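PDB 4Q6V: penicillin-binding protein activator LpoB from Salmonella enterica subsp. enterica serovar Typhimurium, which probably regulates peptidoglycan synthesis as an outer-membrane lipoprotein essential for penicillin-binding protein 1B, the present chain being its C-terminal domain. Local coordinates for residues Tyr1-Ala6 / Pro111-Gln116; Gln64-Ala69 / Ile88-Asn93. One frame throughout, in Å; residues are numbered along the deposited sequence.

Contact 1 of 2, residues Tyr1-Ala6 / Pro111-Gln116; sequences YDWNGA and PALQMQ
Y1 and P111 meet at the start of the chain, the phenol ring lying aslant the pyrrolidine. Its CE1 corner does the touching, 3.7 Å from P111 CG and equally near P111 CD, while the hydroxyl end of the ring extends past the same CG. A rigid, compact proline ring suits this place, since it offers an apolar surface without a side-chain polar group to satisfy. Y1 CG stands anti to the carbonyl carbon (chi1 -68°), which directs the ring toward the proline. Separately, the course of the backbone sets Y1 CB 3.8 Å above the plane of the W3 indole, offset toward the rim.

W3 reaches the strand with the far rim of its six-membered ring: CZ3 comes within 4.3 Å of L113 CD1, again obliquely. The leucine fork then serves two partners, for its other methyl, CD2, lies 4.1 Å from A6 CB. The short side chain of alanine is consistent with the close approach of the first helical turn to the strand, A6 CA lying 7.4 Å from L113 CA. D2 caps that turn, its OD1 accepting a weak hydrogen bond from G5 N.

W3 also packs on A44 and T47 of helix 41-54, and L113 continues onto M7 and L10 of helix 3-15. The contact thus lays the start of helix 3-15 against strand 112-119, which pairs with strands 98-106 and 125-132 in the mixed sheet.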
loop_
_atom_site.group_PDB
_atom_site.type_symbol
_atom_site.label_atom_id
_atom_site.label_comp_id
_atom_site.label_asym_id
_atom_site.label_seq_id
_atom_site.Cartn_x
_atom_site.Cartn_y
_atom_site.Cartn_z
ATOM N N TYR A 1 -9.425 -15.695 -5.198
ATOM C CA TYR A 1 -8.047 -15.221 -4.845
ATOM C C TYR A 1 -7.824 -15.349 -3.359
ATOM O O TYR A 1 -8.627 -14.866 -2.595
ATOM C CB TYR A 1 -7.817 -13.745 -5.171
ATOM C CG TYR A 1 -7.790 -13.373 -6.628
ATOM C CD1 TYR A 1 -6.979 -14.055 -7.518
ATOM C CD2 TYR A 1 -8.543 -12.310 -7.111
ATOM C CE1 TYR A 1 -6.945 -13.716 -8.858
ATOM C CE2 TYR A 1 -8.502 -11.963 -8.445
ATOM C CZ TYR A 1 -7.712 -12.677 -9.322
ATOM O OH TYR A 1 -7.684 -12.310 -10.649
ATOM N N ASP A 2 -6.718 -15.981 -2.989
ATOM C CA ASP A 2 -6.257 -16.029 -1.610
ATOM C C ASP A 2 -5.269 -14.900 -1.336
ATOM O O ASP A 2 -4.053 -15.118 -1.387
ATOM C CB ASP A 2 -5.573 -17.367 -1.308
ATOM C CG ASP A 2 -5.265 -17.541 0.172
ATOM O OD1 ASP A 2 -5.776 -16.733 0.989
ATOM O OD2 ASP A 2 -4.517 -18.490 0.502
ATOM N N TRP A 3 -5.814 -13.717 -1.064
ATOM C CA TRP A 3 -5.001 -12.518 -0.832
ATOM C C TRP A 3 -4.146 -12.585 0.439
ATOM O O TRP A 3 -2.942 -12.273 0.384
ATOM C CB TRP A 3 -5.905 -11.307 -0.799
ATOM C CG TRP A 3 -6.493 -10.855 -2.104
ATOM C CD1 TRP A 3 -7.822 -10.816 -2.394
ATOM C CD2 TRP A 3 -5.818 -10.318 -3.255
ATOM N NE1 TRP A 3 -8.023 -10.297 -3.657
ATOM C CE2 TRP A 3 -6.810 -9.989 -4.208
ATOM C CE3 TRP A 3 -4.481 -10.101 -3.585
ATOM C CZ2 TRP A 3 -6.506 -9.449 -5.475
ATOM C CZ3 TRP A 3 -4.176 -9.538 -4.827
ATOM C CH2 TRP A 3 -5.175 -9.242 -5.759
ATOM N N ASN A 4 -4.729 -13.064 1.541
ATOM C CA ASN A 4 -3.957 -13.331 2.776
ATOM C C ASN A 4 -2.753 -14.238 2.567
ATOM O O ASN A 4 -1.654 -13.995 3.058
ATOM C CB ASN A 4 -4.859 -13.891 3.894
ATOM C CG ASN A 4 -5.597 -12.817 4.714
ATOM O OD1 ASN A 4 -5.100 -11.713 4.949
ATOM N ND2 ASN A 4 -6.785 -13.140 5.178
ATOM N N GLY A 5 -2.940 -15.318 1.816
ATOM C CA GLY A 5 -1.868 -16.240 1.554
ATOM C C GLY A 5 -0.702 -15.585 0.895
ATOM O O GLY A 5 0.461 -15.893 1.220
ATOM N N ALA A 6 -1.005 -14.656 -0.015
ATOM C CA ALA A 6 0.008 -13.826 -0.639
ATOM C C ALA A 6 0.525 -12.687 0.256
ATOM O O ALA A 6 1.755 -12.449 0.332
ATOM C CB ALA A 6 -0.533 -13.284 -1.935
ATOM N N PRO A 111 -2.110 -13.794 -10.773
ATOM C CA PRO A 111 -1.436 -12.517 -10.623
ATOM C C PRO A 111 -0.111 -12.622 -9.859
ATOM O O PRO A 111 0.101 -13.485 -9.014
ATOM C CB PRO A 111 -2.425 -11.701 -9.835
ATOM C CG PRO A 111 -3.765 -12.340 -10.034
ATOM C CD PRO A 111 -3.440 -13.790 -10.133
ATOM N N ALA A 112 0.787 -11.705 -10.143
ATOM C CA ALA A 112 1.955 -11.436 -9.287
ATOM C C ALA A 112 1.768 -10.182 -8.439
ATOM O O ALA A 112 1.572 -9.082 -8.938
ATOM C CB ALA A 112 3.220 -11.415 -10.120
ATOM N N LEU A 113 1.775 -10.345 -7.116
ATOM C CA LEU A 113 1.707 -9.241 -6.149
ATOM C C LEU A 113 3.124 -8.718 -5.865
ATOM O O LEU A 113 4.031 -9.453 -5.572
ATOM C CB LEU A 113 0.999 -9.695 -4.882
ATOM C CG LEU A 113 0.666 -8.621 -3.857
ATOM C CD1 LEU A 113 -0.311 -7.624 -4.384
ATOM C CD2 LEU A 113 0.125 -9.272 -2.614
ATOM N N GLN A 114 3.319 -7.416 -6.035
ATOM C CA GLN A 114 4.573 -6.754 -5.692
ATOM C C GLN A 114 4.282 -5.568 -4.803
ATOM O O GLN A 114 3.278 -4.881 -4.993
ATOM C CB GLN A 114 5.346 -6.335 -6.945
ATOM C CG GLN A 114 5.871 -7.544 -7.712
ATOM C CD GLN A 114 6.153 -7.308 -9.187
ATOM O OE1 GLN A 114 5.666 -6.345 -9.781
ATOM N NE2 GLN A 114 6.932 -8.207 -9.794
HETATM N N MSE A 115 5.161 -5.360 -3.834
HETATM C CA MSE A 115 4.935 -4.284 -2.844
HETATM C C MSE A 115 6.223 -3.548 -2.637
HETATM O O MSE A 115 7.299 -4.096 -2.773
HETATM C CB MSE A 115 4.448 -4.871 -1.519
HETATM C CG MSE A 115 3.030 -5.412 -1.632
HETATM SE SE MSE A 115 2.295 -5.984 0.116
HETATM C CE MSE A 115 3.938 -6.798 0.768
ATOM N N GLN A 116 6.133 -2.255 -2.339
ATOM C CA GLN A 116 7.291 -1.460 -1.995
ATOM C C GLN A 116 6.993 -0.442 -0.886
ATOM O O GLN A 116 5.937 0.204 -0.884
ATOM C CB GLN A 116 7.777 -0.760 -3.234
ATOM C CG GLN A 116 7.584 -1.580 -4.504
ATOM C CD GLN A 116 7.560 -0.654 -5.659
ATOM O OE1 GLN A 116 8.617 -0.083 -5.985
ATOM N NE2 GLN A 116 6.378 -0.482 -6.261
#

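Contact 2 of 2, residues Gln64-Ala69 / Ile88-Asn93; sequences QQLSMA and IGIARN
I90 turns both of its branches to use against helix 64-69: CG2 stands anti to the backbone N, whereas CG1 is anti to the carbonyl carbon (chi1 -65°) and a further bend at chi2, also -65°, swings CD1 round toward the other helix. On the facing side, L66 likewise holds its CG anti to the carbonyl carbon and then extends, which carries CD2 across to the isoleucine.

The two side chains cross at about a right angle, with L66 CD2 3.7 Å from I90 CG2. That methyl is shared, since A69 CB lies 4.0 Å from the same I90 CG2. I90 CD1 has a different task: it rests on the backbone of A69, 3.7 Å from the carbonyl carbon. A69 is small enough to leave its main chain within reach of the isoleucine, and its CA is 6.1 Å from that of I90. The branched isoleucine suits the opposing position because one residue can cover both a leucine methyl and an alanine backbone. At the outer margin, N93 CB approaches A69 CB at 4.5 Å, a polar residue placed where the surface begins.

The side-chain contacts of L66, A69 and I90 are apolar, and I90 CD1 lies against a backbone carbonyl. Beneath them, L66 and I90 both touch L27 of strand 25-35, while L73, just after helix 63-72, adds to the cover of I90. The short segments cross at 113° with their axes 9.9 Å apart, far from an aligned, coiled-coil-like pairing. This is helix-to-helix packing of an alpha-beta domain, two successive helices sharing a small apolar patch with L27 of the mixed sheet.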
loop_
_atom_site.group_PDB
_atom_site.type_symbol
_atom_site.label_atom_id
_atom_site.label_comp_id
_atom_site.label_asym_id
_atom_site.label_seq_id
_atom_site.Cartn_x
_atom_site.Cartn_y
_atom_site.Cartn_z
ATOM N N GLN A 64 -10.965 8.800 4.779
ATOM C CA GLN A 64 -11.530 10.129 4.846
ATOM C C GLN A 64 -10.433 11.154 4.950
ATOM O O GLN A 64 -10.428 12.146 4.226
ATOM C CB GLN A 64 -12.557 10.278 5.968
ATOM C CG GLN A 64 -13.936 9.677 5.612
ATOM C CD GLN A 64 -15.047 10.299 6.447
ATOM O OE1 GLN A 64 -15.031 11.514 6.699
ATOM N NE2 GLN A 64 -16.012 9.482 6.891
ATOM N N GLN A 65 -9.445 10.868 5.802
ATOM C CA GLN A 65 -8.214 11.644 5.833
ATOM C C GLN A 65 -7.563 11.842 4.479
ATOM O O GLN A 65 -7.119 12.953 4.130
ATOM C CB GLN A 65 -7.215 11.079 6.830
ATOM C CG GLN A 65 -7.664 11.157 8.280
ATOM C CD GLN A 65 -6.702 10.478 9.179
ATOM O OE1 GLN A 65 -5.498 10.698 9.057
ATOM N NE2 GLN A 65 -7.189 9.608 10.065
ATOM N N LEU A 66 -7.498 10.776 3.704
ATOM C CA LEU A 66 -6.901 10.857 2.385
ATOM C C LEU A 66 -7.701 11.714 1.460
ATOM O O LEU A 66 -7.105 12.582 0.776
ATOM C CB LEU A 66 -6.712 9.475 1.738
ATOM C CG LEU A 66 -5.665 8.595 2.420
ATOM C CD1 LEU A 66 -5.749 7.150 1.943
ATOM C CD2 LEU A 66 -4.276 9.194 2.234
ATOM N N SER A 67 -9.023 11.479 1.437
ATOM C CA SER A 67 -9.933 12.315 0.672
ATOM C C SER A 67 -9.696 13.807 0.986
ATOM O O SER A 67 -9.427 14.623 0.096
ATOM C CB SER A 67 -11.391 11.889 0.920
ATOM O OG SER A 67 -12.223 12.290 -0.123
HETATM N N MSE A 68 -9.748 14.142 2.271
HETATM C CA MSE A 68 -9.489 15.517 2.707
HETATM C C MSE A 68 -8.151 16.047 2.256
HETATM O O MSE A 68 -8.062 17.194 1.794
HETATM C CB MSE A 68 -9.481 15.596 4.226
HETATM C CG MSE A 68 -10.711 15.024 4.898
HETATM SE SE MSE A 68 -12.263 16.098 4.373
HETATM C CE MSE A 68 -13.522 14.566 4.272
ATOM N N ALA A 69 -7.082 15.257 2.439
ATOM C CA ALA A 69 -5.759 15.658 2.030
ATOM C C ALA A 69 -5.657 15.928 0.528
ATOM O O ALA A 69 -5.116 16.982 0.117
ATOM C CB ALA A 69 -4.717 14.643 2.450
ATOM N N ILE A 88 3.906 11.375 -1.688
ATOM C CA ILE A 88 4.689 12.055 -0.671
ATOM C C ILE A 88 4.035 13.382 -0.258
ATOM O O ILE A 88 4.065 13.765 0.933
ATOM C CB ILE A 88 6.124 12.337 -1.146
ATOM C CG1 ILE A 88 6.836 11.023 -1.375
ATOM C CG2 ILE A 88 6.916 13.089 -0.094
ATOM C CD1 ILE A 88 8.129 11.146 -2.133
ATOM N N GLY A 89 3.514 14.104 -1.253
ATOM C CA GLY A 89 2.741 15.319 -0.986
ATOM C C GLY A 89 1.620 15.029 -0.009
ATOM O O GLY A 89 1.429 15.780 0.942
ATOM N N ILE A 90 0.913 13.917 -0.199
ATOM C CA ILE A 90 -0.188 13.534 0.648
ATOM C C ILE A 90 0.316 13.034 1.997
ATOM O O ILE A 90 -0.193 13.407 3.042
ATOM C CB ILE A 90 -1.107 12.478 -0.031
ATOM C CG1 ILE A 90 -1.804 13.029 -1.273
ATOM C CG2 ILE A 90 -2.188 11.985 0.928
ATOM C CD1 ILE A 90 -2.769 14.141 -0.993
ATOM N N ALA A 91 1.358 12.203 1.989
ATOM C CA ALA A 91 1.923 11.616 3.195
ATOM C C ALA A 91 2.313 12.705 4.146
ATOM O O ALA A 91 2.080 12.604 5.366
ATOM C CB ALA A 91 3.113 10.763 2.822
ATOM N N ARG A 92 2.878 13.799 3.629
ATOM C CA ARG A 92 3.353 14.895 4.508
ATOM C C ARG A 92 2.228 15.658 5.193
ATOM O O ARG A 92 2.332 15.987 6.388
ATOM C CB ARG A 92 4.252 15.847 3.728
ATOM C CG ARG A 92 5.551 15.199 3.255
ATOM C CD ARG A 92 6.667 16.231 3.073
ATOM N NE ARG A 92 7.994 15.609 2.926
ATOM C CZ ARG A 92 8.641 15.474 1.769
ATOM N NH1 ARG A 92 8.133 15.917 0.615
ATOM N NH2 ARG A 92 9.833 14.886 1.759
ATOM N N ASN A 93 1.139 15.885 4.452
ATOM C CA ASN A 93 -0.042 16.505 5.027
ATOM C C ASN A 93 -0.662 15.706 6.140
ATOM O O ASN A 93 -1.121 16.322 7.088
ATOM C CB ASN A 93 -1.098 16.811 3.953
ATOM C CG ASN A 93 -1.200 18.292 3.617
ATOM O OD1 ASN A 93 -2.278 18.801 3.279
ATOM N ND2 ASN A 93 -0.076 19.006 3.718
#

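How the contacts relate
The two contacts lie on opposite sides of the chain's centre, their own centres 25 Å apart and their nearest atoms about 11 Å apart, without touching. Along the chain, both segments of contact 2 fall between those of contact 1: helices 63-72 and 84-94 follow one another, whereas residues 1-6 and 111-116 come from well-separated parts of the sequence. The mixed sheet relates them. Contact 1 involves its strand 112-119, while contact 2 packs beside strand 25-35, and strand 98-106 lies between these two. Local helix pairing at one end and long-range helix-to-strand packing at the other both lie in the same compact C-terminal domain of LpoB.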